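Local coordinates for DNA-3-methyladenine glycosidase (Bacillus halodurans, PDB 2H56), which belongs to the helix-hairpin-helix (HhH-GPD) superfamily of base excision DNA repair proteins and folds mainly as packed helices, at residues 24-29 against 202-207; 50-55 against 112-117; 58-63 against 71-76; 154-159 against 208-213. All coordinates share one frame; numbering follows the deposited sequence.

Contact 1: residues 24-29 against 202-207; sequences KTIVAQ and ETVACL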
loop_
_atom_site.group_PDB
_atom_site.type_symbol
_atom_site.label_atom_id
_atom_site.label_comp_id
_atom_site.label_asym_id
_atom_site.label_seq_id
_atom_site.Cartn_x
_atom_site.Cartn_y
_atom_site.Cartn_z
ATOM N N LYS A 24 -18.552 -6.127 7.337
ATOM C CA LYS A 24 -20.006 -6.048 7.271
ATOM C C LYS A 24 -20.426 -4.748 6.612
ATOM O O LYS A 24 -21.358 -4.725 5.820
ATOM C CB LYS A 24 -20.661 -6.178 8.657
ATOM C CG LYS A 24 -20.448 -7.547 9.348
ATOM C CD LYS A 24 -21.648 -8.477 9.331
ATOM C CE LYS A 24 -21.602 -9.498 10.520
ATOM N NZ LYS A 24 -22.811 -10.396 10.660
ATOM N N THR A 25 -19.698 -3.679 6.894
ATOM C CA THR A 25 -19.976 -2.397 6.279
ATOM C C THR A 25 -19.721 -2.417 4.786
ATOM O O THR A 25 -20.593 -1.996 4.016
ATOM C CB THR A 25 -19.181 -1.300 6.920
ATOM O OG1 THR A 25 -19.706 -1.090 8.225
ATOM C CG2 THR A 25 -19.299 -0.016 6.124
ATOM N N ILE A 26 -18.572 -2.941 4.368
ATOM C CA ILE A 26 -18.208 -2.902 2.945
ATOM C C ILE A 26 -19.092 -3.790 2.098
ATOM O O ILE A 26 -19.258 -3.536 0.924
ATOM C CB ILE A 26 -16.729 -3.258 2.678
ATOM C CG1 ILE A 26 -16.408 -4.695 3.074
ATOM C CG2 ILE A 26 -15.797 -2.292 3.404
ATOM C CD1 ILE A 26 -15.145 -5.216 2.385
ATOM N N VAL A 27 -19.687 -4.816 2.686
ATOM C CA VAL A 27 -20.575 -5.676 1.906
ATOM C C VAL A 27 -22.020 -5.289 2.027
ATOM O O VAL A 27 -22.829 -5.827 1.297
ATOM C CB VAL A 27 -20.451 -7.178 2.272
ATOM C CG1 VAL A 27 -18.985 -7.603 2.179
ATOM C CG2 VAL A 27 -21.042 -7.452 3.647
ATOM N N ALA A 28 -22.371 -4.352 2.907
ATOM C CA ALA A 28 -23.814 -4.015 3.108
ATOM C C ALA A 28 -24.578 -3.736 1.807
ATOM O O ALA A 28 -25.698 -4.165 1.632
ATOM C CB ALA A 28 -23.964 -2.849 4.049
ATOM N N GLN A 29 -23.956 -3.020 0.896
ATOM C CA GLN A 29 -24.621 -2.608 -0.313
ATOM C C GLN A 29 -23.919 -3.174 -1.524
ATOM O O GLN A 29 -23.949 -2.552 -2.582
ATOM C CB GLN A 29 -24.657 -1.088 -0.395
ATOM C CG GLN A 29 -25.067 -0.400 0.901
ATOM C CD GLN A 29 -25.180 1.087 0.706
ATOM O OE1 GLN A 29 -26.266 1.646 0.682
ATOM N NE2 GLN A 29 -24.063 1.728 0.511
ATOM N N GLU A 202 -12.614 1.411 2.562
ATOM C CA GLU A 202 -12.141 1.023 1.250
ATOM C C GLU A 202 -10.889 0.138 1.247
ATOM O O GLU A 202 -10.766 -0.772 0.423
ATOM C CB GLU A 202 -11.888 2.283 0.390
ATOM C CG GLU A 202 -13.175 3.099 0.025
ATOM C CD GLU A 202 -13.483 4.250 1.010
ATOM O OE1 GLU A 202 -12.850 4.332 2.089
ATOM O OE2 GLU A 202 -14.352 5.096 0.689
ATOM N N THR A 203 -9.948 0.409 2.146
ATOM C CA THR A 203 -8.744 -0.390 2.199
ATOM C C THR A 203 -9.096 -1.854 2.419
ATOM O O THR A 203 -8.454 -2.731 1.829
ATOM C CB THR A 203 -7.784 0.066 3.322
ATOM O OG1 THR A 203 -7.447 1.458 3.180
ATOM C CG2 THR A 203 -6.500 -0.742 3.285
ATOM N N VAL A 204 -10.112 -2.136 3.244
ATOM C CA VAL A 204 -10.468 -3.530 3.516
ATOM C C VAL A 204 -10.970 -4.241 2.223
ATOM O O VAL A 204 -10.548 -5.366 1.903
ATOM C CB VAL A 204 -11.490 -3.670 4.672
ATOM C CG1 VAL A 204 -11.796 -5.127 4.907
ATOM C CG2 VAL A 204 -10.969 -3.030 5.998
ATOM N N ALA A 205 -11.829 -3.575 1.456
ATOM C CA ALA A 205 -12.225 -4.071 0.121
ATOM C C ALA A 205 -11.015 -4.352 -0.738
ATOM O O ALA A 205 -10.938 -5.355 -1.433
ATOM C CB ALA A 205 -13.106 -3.058 -0.585
ATOM N N CYS A 206 -10.059 -3.438 -0.705
ATOM C CA CYS A 206 -8.890 -3.558 -1.557
ATOM C C CYS A 206 -8.086 -4.806 -1.244
ATOM O O CYS A 206 -7.514 -5.417 -2.140
ATOM C CB CYS A 206 -8.011 -2.311 -1.440
ATOM S SG CYS A 206 -8.735 -0.845 -2.224
ATOM N N LEU A 207 -8.026 -5.174 0.029
ATOM C CA LEU A 207 -7.392 -6.417 0.399
ATOM C C LEU A 207 -8.108 -7.590 -0.307
ATOM O O LEU A 207 -7.466 -8.501 -0.814
ATOM C CB LEU A 207 -7.424 -6.603 1.913
ATOM C CG LEU A 207 -6.644 -5.581 2.734
ATOM C CD1 LEU A 207 -6.859 -5.825 4.227
ATOM C CD2 LEU A 207 -5.188 -5.645 2.359
#
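Ile26 reaches from helix 21-27 to the start of helix 202-219 and sets its end methyl on the backbone between Val204 and Ala205. Its CD1 lies 3.8 Å from Ala205 N and 3.9 Å from Ala205 CA, resting on the main chain of the helix as much as on any side chain. Ala205 CB is 4.2 Å from the same Ile26 CD1. The short methyl of alanine suits this place, since a single carbon beyond CA leaves the helix surface low enough for isoleucine to come down on it. Val204 adds a second touch with its CG1, 4.2 Å from Ile26 CD1. The branch of Ile26 that does this work, CG1, stands between the backbone N and the carbonyl carbon (chi1 64°), and the next bond is close to extended, carrying CD1 outward to Ala205. The two backbones are nearest here, with Ile26 CA 6.7 Å from Ala205 CA. All three residues are buried and apolar, and what joins them is van der Waals packing.

The outer side of 24-29 is different: Lys24, Ala28 and Gln29 are exposed, and there the long polar side chains of Lys24 and Gln29 suit a surface facing water. Among its neighbours the contact is closed by helix 31-40, whose Leu33 and Ile37 also touch Ile26, by Val23 of helix 21-27 against Val204, and by Trp198 from a loop against Ala205.

Contact 2: residues 50-55 against 112-117; sequences NPFQSL and RHVCEH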
loop_
_atom_site.group_PDB
_atom_site.type_symbol
_atom_site.label_atom_id
_atom_site.label_comp_id
_atom_site.label_asym_id
_atom_site.label_seq_id
_atom_site.Cartn_x
_atom_site.Cartn_y
_atom_site.Cartn_z
ATOM N N ASN A 50 7.362 1.813 12.079
ATOM C CA ASN A 50 8.038 3.094 11.907
ATOM C C ASN A 50 7.852 3.810 10.535
ATOM O O ASN A 50 8.452 3.449 9.550
ATOM C CB ASN A 50 9.515 2.863 12.173
ATOM C CG ASN A 50 10.274 4.118 12.262
ATOM O OD1 ASN A 50 10.272 4.947 11.345
ATOM N ND2 ASN A 50 10.936 4.290 13.367
ATOM N N PRO A 51 7.056 4.869 10.496
ATOM C CA PRO A 51 6.730 5.556 9.255
ATOM C C PRO A 51 7.928 6.015 8.431
ATOM O O PRO A 51 7.970 5.804 7.220
ATOM C CB PRO A 51 5.978 6.789 9.731
ATOM C CG PRO A 51 5.472 6.431 11.058
ATOM C CD PRO A 51 6.413 5.484 11.667
ATOM N N PHE A 52 8.886 6.670 9.059
ATOM C CA PHE A 52 10.022 7.134 8.310
ATOM C C PHE A 52 10.757 5.963 7.676
ATOM O O PHE A 52 11.149 6.024 6.527
ATOM C CB PHE A 52 10.970 7.904 9.213
ATOM C CG PHE A 52 12.326 8.090 8.636
ATOM C CD1 PHE A 52 12.521 8.966 7.599
ATOM C CD2 PHE A 52 13.417 7.370 9.134
ATOM C CE1 PHE A 52 13.788 9.124 7.055
ATOM C CE2 PHE A 52 14.693 7.533 8.596
ATOM C CZ PHE A 52 14.872 8.407 7.560
ATOM N N GLN A 53 10.942 4.899 8.443
ATOM C CA GLN A 53 11.615 3.700 7.966
ATOM C C GLN A 53 10.893 3.142 6.745
ATOM O O GLN A 53 11.509 2.791 5.755
ATOM C CB GLN A 53 11.661 2.685 9.105
ATOM C CG GLN A 53 12.444 1.414 8.831
ATOM C CD GLN A 53 11.646 0.401 8.024
ATOM O OE1 GLN A 53 10.480 0.115 8.327
ATOM N NE2 GLN A 53 12.276 -0.152 6.991
ATOM N N SER A 54 9.575 3.093 6.825
ATOM C CA SER A 54 8.745 2.650 5.711
ATOM C C SER A 54 8.910 3.444 4.459
ATOM O O SER A 54 8.918 2.865 3.390
ATOM C CB SER A 54 7.286 2.726 6.097
ATOM O OG SER A 54 7.078 1.775 7.094
ATOM N N LEU A 55 8.995 4.764 4.566
ATOM C CA LEU A 55 9.134 5.575 3.357
ATOM C C LEU A 55 10.471 5.264 2.678
ATOM O O LEU A 55 10.551 5.126 1.459
ATOM C CB LEU A 55 9.032 7.065 3.672
ATOM C CG LEU A 55 7.637 7.669 3.710
ATOM C CD1 LEU A 55 7.666 9.111 4.199
ATOM C CD2 LEU A 55 7.058 7.580 2.297
ATOM N N ARG A 112 16.893 11.605 0.671
ATOM C CA ARG A 112 17.246 12.901 1.234
ATOM C C ARG A 112 16.031 13.810 1.357
ATOM O O ARG A 112 15.888 14.509 2.368
ATOM C CB ARG A 112 18.283 13.627 0.377
ATOM C CG ARG A 112 19.625 13.018 0.347
ATOM C CD ARG A 112 20.202 12.726 1.716
ATOM N NE ARG A 112 21.513 12.115 1.554
ATOM C CZ ARG A 112 22.242 11.588 2.531
ATOM N NH1 ARG A 112 21.794 11.589 3.793
ATOM N NH2 ARG A 112 23.434 11.053 2.236
ATOM N N HIS A 113 15.166 13.801 0.355
ATOM C CA HIS A 113 14.024 14.672 0.393
ATOM C C HIS A 113 13.075 14.210 1.504
ATOM O O HIS A 113 12.457 15.043 2.165
ATOM C CB HIS A 113 13.345 14.736 -0.977
ATOM C CG HIS A 113 12.597 16.005 -1.228
ATOM N ND1 HIS A 113 11.272 16.023 -1.625
ATOM C CD2 HIS A 113 12.983 17.300 -1.147
ATOM C CE1 HIS A 113 10.873 17.275 -1.778
ATOM N NE2 HIS A 113 11.888 18.071 -1.478
ATOM N N VAL A 114 12.979 12.904 1.749
ATOM C CA VAL A 114 12.156 12.406 2.856
ATOM C C VAL A 114 12.722 12.914 4.182
ATOM O O VAL A 114 11.989 13.392 5.058
ATOM C CB VAL A 114 12.119 10.879 2.884
ATOM C CG1 VAL A 114 11.531 10.348 4.216
ATOM C CG2 VAL A 114 11.359 10.350 1.671
ATOM N N CYS A 115 14.036 12.835 4.327
ATOM C CA CYS A 115 14.680 13.341 5.534
ATOM C C CYS A 115 14.403 14.778 5.774
ATOM O O CYS A 115 14.007 15.145 6.857
ATOM C CB CYS A 115 16.170 13.186 5.434
ATOM S SG CYS A 115 16.649 11.464 5.506
ATOM N N GLU A 116 14.632 15.588 4.754
ATOM C CA GLU A 116 14.347 17.012 4.822
ATOM C C GLU A 116 12.913 17.255 5.323
ATOM O O GLU A 116 12.696 18.070 6.220
ATOM C CB GLU A 116 14.589 17.673 3.449
ATOM C CG GLU A 116 14.273 19.181 3.382
ATOM C CD GLU A 116 14.258 19.766 1.944
ATOM O OE1 GLU A 116 15.184 19.479 1.147
ATOM O OE2 GLU A 116 13.309 20.531 1.634
ATOM N N HIS A 117 11.948 16.543 4.753
ATOM C CA HIS A 117 10.560 16.770 5.092
ATOM C C HIS A 117 10.203 16.293 6.518
ATOM O O HIS A 117 9.367 16.896 7.174
ATOM C CB HIS A 117 9.640 16.060 4.086
ATOM C CG HIS A 117 9.304 16.860 2.869
ATOM N ND1 HIS A 117 8.019 17.240 2.573
ATOM C CD2 HIS A 117 10.071 17.304 1.846
ATOM C CE1 HIS A 117 8.011 17.892 1.423
ATOM N NE2 HIS A 117 9.246 17.947 0.964
#
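Leu55 and Val114 mark where the backbones of two nearly antiparallel helices come nearest, the N-to-C directions of 51-55 and 112-117 standing 159° apart with their axes 10.7 Å from each other at closest approach. Val114 points at the other helix: its CG1, anti to its own backbone N (chi1 167°), lies against Phe52 and Leu55. Val114 CG1 is 3.8 Å from Phe52 CD1 and 4.1 Å from Leu55 CD1. It meets the phenyl ring at the edge, near the ring plane, rather than over a face.

Phe52 leaves its helix to one side, but the length of the side chain brings the ring tip across, and Cys115 receives it. Cys115 SG is 4.0 Å from Phe52 CE1, again near the plane, a sulfur-aromatic contact made at the rim. Valine suits the middle of the interface because it is compact and branched, while cysteine offers a polarisable atom to the partly positive hydrogens of a ring edge.

At the start of the first helix Asn50 acts as N-cap: Gln53 N donates to Asn50 OD1 at 3.0 Å, from above the carbonyl plane. The four residues that touch across the helices are buried; the contact rests on dispersion and exclusion of water, probably with a weak electrostatic attraction of sulfur for the ring edge added, whereas the polar cap bond lies apart at the helix end.

Contact 3: residues 58-63 against 71-76; sequences SIVEQQ and AIYGRV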
loop_
_atom_site.group_PDB
_atom_site.type_symbol
_atom_site.label_atom_id
_atom_site.label_comp_id
_atom_site.label_asym_id
_atom_site.label_seq_id
_atom_site.Cartn_x
_atom_site.Cartn_y
_atom_site.Cartn_z
ATOM N N SER A 58 10.249 2.004 1.113
ATOM C CA SER A 58 9.431 2.102 -0.084
ATOM C C SER A 58 10.210 2.661 -1.255
ATOM O O SER A 58 10.052 2.182 -2.383
ATOM C CB SER A 58 8.201 2.969 0.161
ATOM O OG SER A 58 7.404 2.405 1.200
ATOM N N ILE A 59 11.040 3.667 -1.010
ATOM C CA ILE A 59 11.906 4.201 -2.084
ATOM C C ILE A 59 12.927 3.146 -2.559
ATOM O O ILE A 59 13.117 2.979 -3.755
ATOM C CB ILE A 59 12.583 5.505 -1.634
ATOM C CG1 ILE A 59 11.526 6.626 -1.580
ATOM C CG2 ILE A 59 13.724 5.881 -2.540
ATOM C CD1 ILE A 59 11.752 7.570 -0.466
ATOM N N VAL A 60 13.518 2.382 -1.635
ATOM C CA VAL A 60 14.510 1.394 -2.017
ATOM C C VAL A 60 13.916 0.315 -2.889
ATOM O O VAL A 60 14.573 -0.182 -3.794
ATOM C CB VAL A 60 15.240 0.817 -0.808
ATOM C CG1 VAL A 60 16.136 -0.383 -1.209
ATOM C CG2 VAL A 60 16.087 1.908 -0.196
ATOM N N GLU A 61 12.657 0.013 -2.666
ATOM C CA GLU A 61 11.974 -1.039 -3.431
ATOM C C GLU A 61 11.689 -0.692 -4.879
ATOM O O GLU A 61 11.645 -1.571 -5.721
ATOM C CB GLU A 61 10.651 -1.432 -2.754
ATOM C CG GLU A 61 10.847 -2.219 -1.472
ATOM C CD GLU A 61 9.628 -2.222 -0.559
ATOM O OE1 GLU A 61 8.492 -1.944 -1.044
ATOM O OE2 GLU A 61 9.823 -2.508 0.653
ATOM N N GLN A 62 11.451 0.565 -5.195
ATOM C CA GLN A 62 11.084 0.898 -6.580
ATOM C C GLN A 62 11.937 0.191 -7.639
ATOM O O GLN A 62 13.167 0.256 -7.584
ATOM C CB GLN A 62 11.186 2.395 -6.832
ATOM C CG GLN A 62 10.196 3.253 -6.020
ATOM C CD GLN A 62 10.604 4.702 -5.988
ATOM O OE1 GLN A 62 11.739 5.049 -6.339
ATOM N NE2 GLN A 62 9.684 5.565 -5.566
ATOM N N GLN A 63 11.255 -0.467 -8.590
ATOM C CA GLN A 63 11.834 -1.081 -9.787
ATOM C C GLN A 63 12.659 -2.329 -9.464
ATOM O O GLN A 63 13.341 -2.864 -10.321
ATOM C CB GLN A 63 12.679 -0.088 -10.615
ATOM C CG GLN A 63 12.041 1.256 -11.001
ATOM C CD GLN A 63 12.963 2.158 -11.939
ATOM O OE1 GLN A 63 13.932 1.689 -12.547
ATOM N NE2 GLN A 63 12.630 3.443 -12.037
ATOM N N ALA A 71 18.450 -7.052 -0.411
ATOM C CA ALA A 71 19.916 -6.986 -0.380
ATOM C C ALA A 71 20.419 -5.549 -0.150
ATOM O O ALA A 71 21.282 -5.316 0.692
ATOM C CB ALA A 71 20.490 -7.544 -1.686
ATOM N N ILE A 72 19.865 -4.592 -0.894
ATOM C CA ILE A 72 20.350 -3.216 -0.841
ATOM C C ILE A 72 20.003 -2.599 0.488
ATOM O O ILE A 72 20.817 -1.961 1.130
ATOM C CB ILE A 72 19.744 -2.368 -1.927
ATOM C CG1 ILE A 72 20.230 -2.856 -3.291
ATOM C CG2 ILE A 72 20.079 -0.901 -1.689
ATOM C CD1 ILE A 72 19.484 -2.232 -4.445
ATOM N N TYR A 73 18.781 -2.817 0.919
ATOM C CA TYR A 73 18.349 -2.278 2.196
ATOM C C TYR A 73 19.152 -2.883 3.352
ATOM O O TYR A 73 19.504 -2.194 4.296
ATOM C CB TYR A 73 16.863 -2.519 2.396
ATOM C CG TYR A 73 16.344 -1.809 3.612
ATOM C CD1 TYR A 73 15.862 -0.511 3.527
ATOM C CD2 TYR A 73 16.363 -2.427 4.847
ATOM C CE1 TYR A 73 15.401 0.131 4.629
ATOM C CE2 TYR A 73 15.910 -1.790 5.949
ATOM C CZ TYR A 73 15.435 -0.516 5.844
ATOM O OH TYR A 73 15.017 0.115 6.964
ATOM N N GLY A 74 19.458 -4.168 3.273
ATOM C CA GLY A 74 20.298 -4.794 4.297
ATOM C C GLY A 74 21.606 -4.060 4.469
ATOM O O GLY A 74 22.089 -3.886 5.583
ATOM N N ARG A 75 22.171 -3.604 3.356
ATOM C CA ARG A 75 23.437 -2.919 3.399
ATOM C C ARG A 75 23.290 -1.488 3.904
ATOM O O ARG A 75 24.203 -0.982 4.535
ATOM C CB ARG A 75 24.114 -2.958 2.036
ATOM C CG ARG A 75 24.671 -4.323 1.674
ATOM C CD ARG A 75 25.512 -4.227 0.444
ATOM N NE ARG A 75 24.761 -3.921 -0.785
ATOM C CZ ARG A 75 24.136 -4.840 -1.521
ATOM N NH1 ARG A 75 24.120 -6.112 -1.136
ATOM N NH2 ARG A 75 23.508 -4.496 -2.636
ATOM N N VAL A 76 22.153 -0.839 3.663
ATOM C CA VAL A 76 21.929 0.479 4.234
ATOM C C VAL A 76 21.871 0.354 5.755
ATOM O O VAL A 76 22.492 1.161 6.492
ATOM C CB VAL A 76 20.658 1.174 3.712
ATOM C CG1 VAL A 76 20.578 2.534 4.296
ATOM C CG2 VAL A 76 20.640 1.267 2.178
#
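Val60, Tyr73 and Ile72 make this contact, and Val60 gives up the most surface of the three. Its CG1, anti to the backbone N (chi1 171°), projects from helix 51-61 at the neighbouring helix and lands where Ile72 and Tyr73 follow one another. Ile72 answers with its CG2 branch, 4.0 Å from Val60 CG1. Tyr73 offers the root of its side chain, with CB 4.3 Å from Val60 CG1, while the other valine methyl, CG2, sits near the plane of the Tyr73 ring at its edge. A beta-branched valine suits this spot, since CG1 can lie against both Ile72 and Tyr73 while CG2 turns to the ring edge.

Tyrosine adds reach: past the apolar part of its ring, OH pairs with Gln53 NE2, a hydrogen bond to the same helix that carries Val60, and makes a weak one with Glu77 OE2. Tyr73 thus packs near its base and is held at its polar end. Val103, from a loop, also touches Ile72 and Val76.

The arrangement is a pair of consecutive helices, 51-61 and 66-80, joined by a short connection and packed through two aliphatic side chains and a tyrosine, consistent with the mainly helical architecture of the HhH-GPD superfamily.

Contact 4: residues 154-159 against 208-213; sequences FMMFSL and YLWKAA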
loop_
_atom_site.group_PDB
_atom_site.type_symbol
_atom_site.label_atom_id
_atom_site.label_comp_id
_atom_site.label_asym_id
_atom_site.label_seq_id
_atom_site.Cartn_x
_atom_site.Cartn_y
_atom_site.Cartn_z
ATOM N N PHE A 154 1.460 3.484 0.993
ATOM C CA PHE A 154 2.032 3.877 2.261
ATOM C C PHE A 154 0.964 4.097 3.302
ATOM O O PHE A 154 1.154 3.695 4.454
ATOM C CB PHE A 154 2.846 5.156 2.120
ATOM C CG PHE A 154 3.478 5.606 3.393
ATOM C CD1 PHE A 154 4.630 4.968 3.876
ATOM C CD2 PHE A 154 2.945 6.669 4.107
ATOM C CE1 PHE A 154 5.214 5.365 5.081
ATOM C CE2 PHE A 154 3.533 7.081 5.304
ATOM C CZ PHE A 154 4.665 6.429 5.791
HETATM N N MSE A 155 -0.148 4.729 2.921
HETATM C CA MSE A 155 -1.193 5.011 3.873
HETATM C C MSE A 155 -1.790 3.689 4.359
HETATM O O MSE A 155 -2.373 3.609 5.464
HETATM C CB MSE A 155 -2.322 5.845 3.253
HETATM C CG MSE A 155 -1.978 7.247 2.839
HETATM SE SE MSE A 155 -3.553 8.323 2.403
HETATM C CE MSE A 155 -4.569 8.083 4.088
HETATM N N MSE A 156 -1.734 2.657 3.522
HETATM C CA MSE A 156 -2.480 1.462 3.879
HETATM C C MSE A 156 -1.576 0.610 4.747
HETATM O O MSE A 156 -1.884 0.342 5.890
HETATM C CB MSE A 156 -2.943 0.672 2.654
HETATM C CG MSE A 156 -4.088 1.299 1.833
HETATM SE SE MSE A 156 -4.389 0.115 0.324
HETATM C CE MSE A 156 -5.863 0.888 -0.834
ATOM N N PHE A 157 -0.441 0.250 4.173
ATOM C CA PHE A 157 0.431 -0.782 4.677
ATOM C C PHE A 157 1.444 -0.251 5.674
ATOM O O PHE A 157 2.283 -1.002 6.168
ATOM C CB PHE A 157 1.172 -1.416 3.496
ATOM C CG PHE A 157 0.297 -2.230 2.645
ATOM C CD1 PHE A 157 -0.244 -3.399 3.134
ATOM C CD2 PHE A 157 -0.029 -1.827 1.372
ATOM C CE1 PHE A 157 -1.088 -4.188 2.352
ATOM C CE2 PHE A 157 -0.875 -2.590 0.582
ATOM C CZ PHE A 157 -1.408 -3.783 1.076
ATOM N N SER A 158 1.380 1.032 5.984
ATOM C CA SER A 158 2.314 1.580 6.930
ATOM C C SER A 158 1.653 2.464 7.954
ATOM O O SER A 158 1.971 2.320 9.101
ATOM C CB SER A 158 3.453 2.275 6.200
ATOM O OG SER A 158 3.787 3.459 6.867
ATOM N N LEU A 159 0.753 3.365 7.572
ATOM C CA LEU A 159 -0.120 4.057 8.549
ATOM C C LEU A 159 -1.412 3.304 8.933
ATOM O O LEU A 159 -2.215 3.825 9.717
ATOM C CB LEU A 159 -0.588 5.406 8.029
ATOM C CG LEU A 159 0.432 6.502 7.815
ATOM C CD1 LEU A 159 1.257 6.155 6.612
ATOM C CD2 LEU A 159 -0.327 7.819 7.613
ATOM N N TYR A 208 -9.428 -7.566 -0.371
ATOM C CA TYR A 208 -10.154 -8.658 -1.036
ATOM C C TYR A 208 -9.985 -8.604 -2.541
ATOM O O TYR A 208 -9.902 -9.637 -3.211
ATOM C CB TYR A 208 -11.630 -8.645 -0.657
ATOM C CG TYR A 208 -11.859 -9.190 0.733
ATOM C CD1 TYR A 208 -11.780 -10.559 0.972
ATOM C CD2 TYR A 208 -12.130 -8.347 1.805
ATOM C CE1 TYR A 208 -11.968 -11.081 2.209
ATOM C CE2 TYR A 208 -12.326 -8.872 3.086
ATOM C CZ TYR A 208 -12.239 -10.241 3.271
ATOM O OH TYR A 208 -12.412 -10.777 4.507
ATOM N N LEU A 209 -9.914 -7.398 -3.084
ATOM C CA LEU A 209 -9.683 -7.271 -4.506
ATOM C C LEU A 209 -8.350 -7.916 -4.846
ATOM O O LEU A 209 -8.248 -8.696 -5.817
ATOM C CB LEU A 209 -9.761 -5.802 -4.955
ATOM C CG LEU A 209 -11.181 -5.186 -4.998
ATOM C CD1 LEU A 209 -11.216 -3.884 -5.776
ATOM C CD2 LEU A 209 -12.153 -6.133 -5.642
ATOM N N TRP A 210 -7.333 -7.621 -4.032
ATOM C CA TRP A 210 -6.009 -8.201 -4.255
ATOM C C TRP A 210 -6.048 -9.713 -4.189
ATOM O O TRP A 210 -5.381 -10.391 -4.972
ATOM C CB TRP A 210 -4.983 -7.666 -3.265
ATOM C CG TRP A 210 -4.345 -6.448 -3.738
ATOM C CD1 TRP A 210 -3.822 -6.246 -4.961
ATOM C CD2 TRP A 210 -4.162 -5.234 -3.017
ATOM N NE1 TRP A 210 -3.332 -4.980 -5.066
ATOM C CE2 TRP A 210 -3.525 -4.333 -3.882
ATOM C CE3 TRP A 210 -4.486 -4.814 -1.727
ATOM C CZ2 TRP A 210 -3.180 -3.037 -3.495
ATOM C CZ3 TRP A 210 -4.166 -3.525 -1.342
ATOM C CH2 TRP A 210 -3.505 -2.652 -2.221
ATOM N N LYS A 211 -6.838 -10.227 -3.249
ATOM C CA LYS A 211 -7.003 -11.661 -3.076
ATOM C C LYS A 211 -7.652 -12.244 -4.344
ATOM O O LYS A 211 -7.175 -13.248 -4.908
ATOM C CB LYS A 211 -7.830 -11.935 -1.831
ATOM C CG LYS A 211 -7.324 -13.087 -1.005
ATOM C CD LYS A 211 -7.872 -13.031 0.416
ATOM C CE LYS A 211 -7.554 -14.303 1.188
ATOM N NZ LYS A 211 -6.128 -14.366 1.619
ATOM N N ALA A 212 -8.683 -11.564 -4.839
ATOM C CA ALA A 212 -9.330 -11.951 -6.101
ATOM C C ALA A 212 -8.360 -11.928 -7.280
ATOM O O ALA A 212 -8.394 -12.828 -8.116
ATOM C CB ALA A 212 -10.518 -11.051 -6.377
ATOM N N ALA A 213 -7.505 -10.907 -7.347
ATOM C CA ALA A 213 -6.529 -10.800 -8.445
ATOM C C ALA A 213 -5.493 -11.929 -8.471
ATOM O O ALA A 213 -5.080 -12.343 -9.554
ATOM C CB ALA A 213 -5.823 -9.447 -8.412
#
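Met156 and Phe157, at the end of helix 148-157, meet the indole of Trp210 from helix 202-219. Met156 CA and Trp210 CA are 13.1 Å apart, so long side chains coming from opposite directions must bridge the space. Met156 is modelled as selenomethionine. Its CB points at the other helix, and CG, the next atom, packs on Thr203. The chain is extended beyond CG (chi2 178°, chi3 -179°), which carries the selenium straight out to Trp210. Met156 SE is 3.9 Å from Trp210 CH2 and 4.0 Å from Trp210 CZ3. Near the ring plane, Met156 SE lies 5.0 Å from the centroid of the six-membered ring of Trp210, a Met-aromatic contact at the edge. The terminal CE goes on to Cys206. An unbranched, flexible chain with a polarisable atom suits such a bridge.

The position and preceding sequence of helix 148-157 are consistent with the second helix of the helix-hairpin-helix motif, 133-141 probably being the first. The contact would then join that motif to the long helix 202-219.

Phe157 shares the same corner of the indole: Phe157 CZ is 3.7 Å from Trp210 CZ3, and Phe157 CE2 is 3.8 Å from Trp210 CH2. The two ring planes are inclined at 42°, an oblique aromatic pair with centroids 5.6 Å apart. At the far side of the indole, NE1 of Trp210 donates to Asp169 OD2, so tryptophan offers hydrocarbon to Met156 and Phe157 and its N-H to Asp169. Leu45 and Pro46 of strand 43-46 also pack on Phe157, and Leu172 of helix 170-180 touches Trp210.

Overall arrangement
The four contacts share two helices. Contacts 1 and 4 both use helix 202-219, with centres 12 Å apart; contacts 2 and 3 share helix 51-61, with centres 13 Å apart. Contact 1 lies far from the latter two: its centre is 30 Å from that of contact 2 and 32 Å from that of contact 3, across the centre of the chain. Contact 4, its centre about 5 Å from the chain centre, lies between. Its segment 154-159 reaches contact 2, where Phe154 packs on Ser54 and Leu55, whereas contact 3 stays about 5 Å away at the nearest atoms. The helix 148-157 thus links the two helical halves.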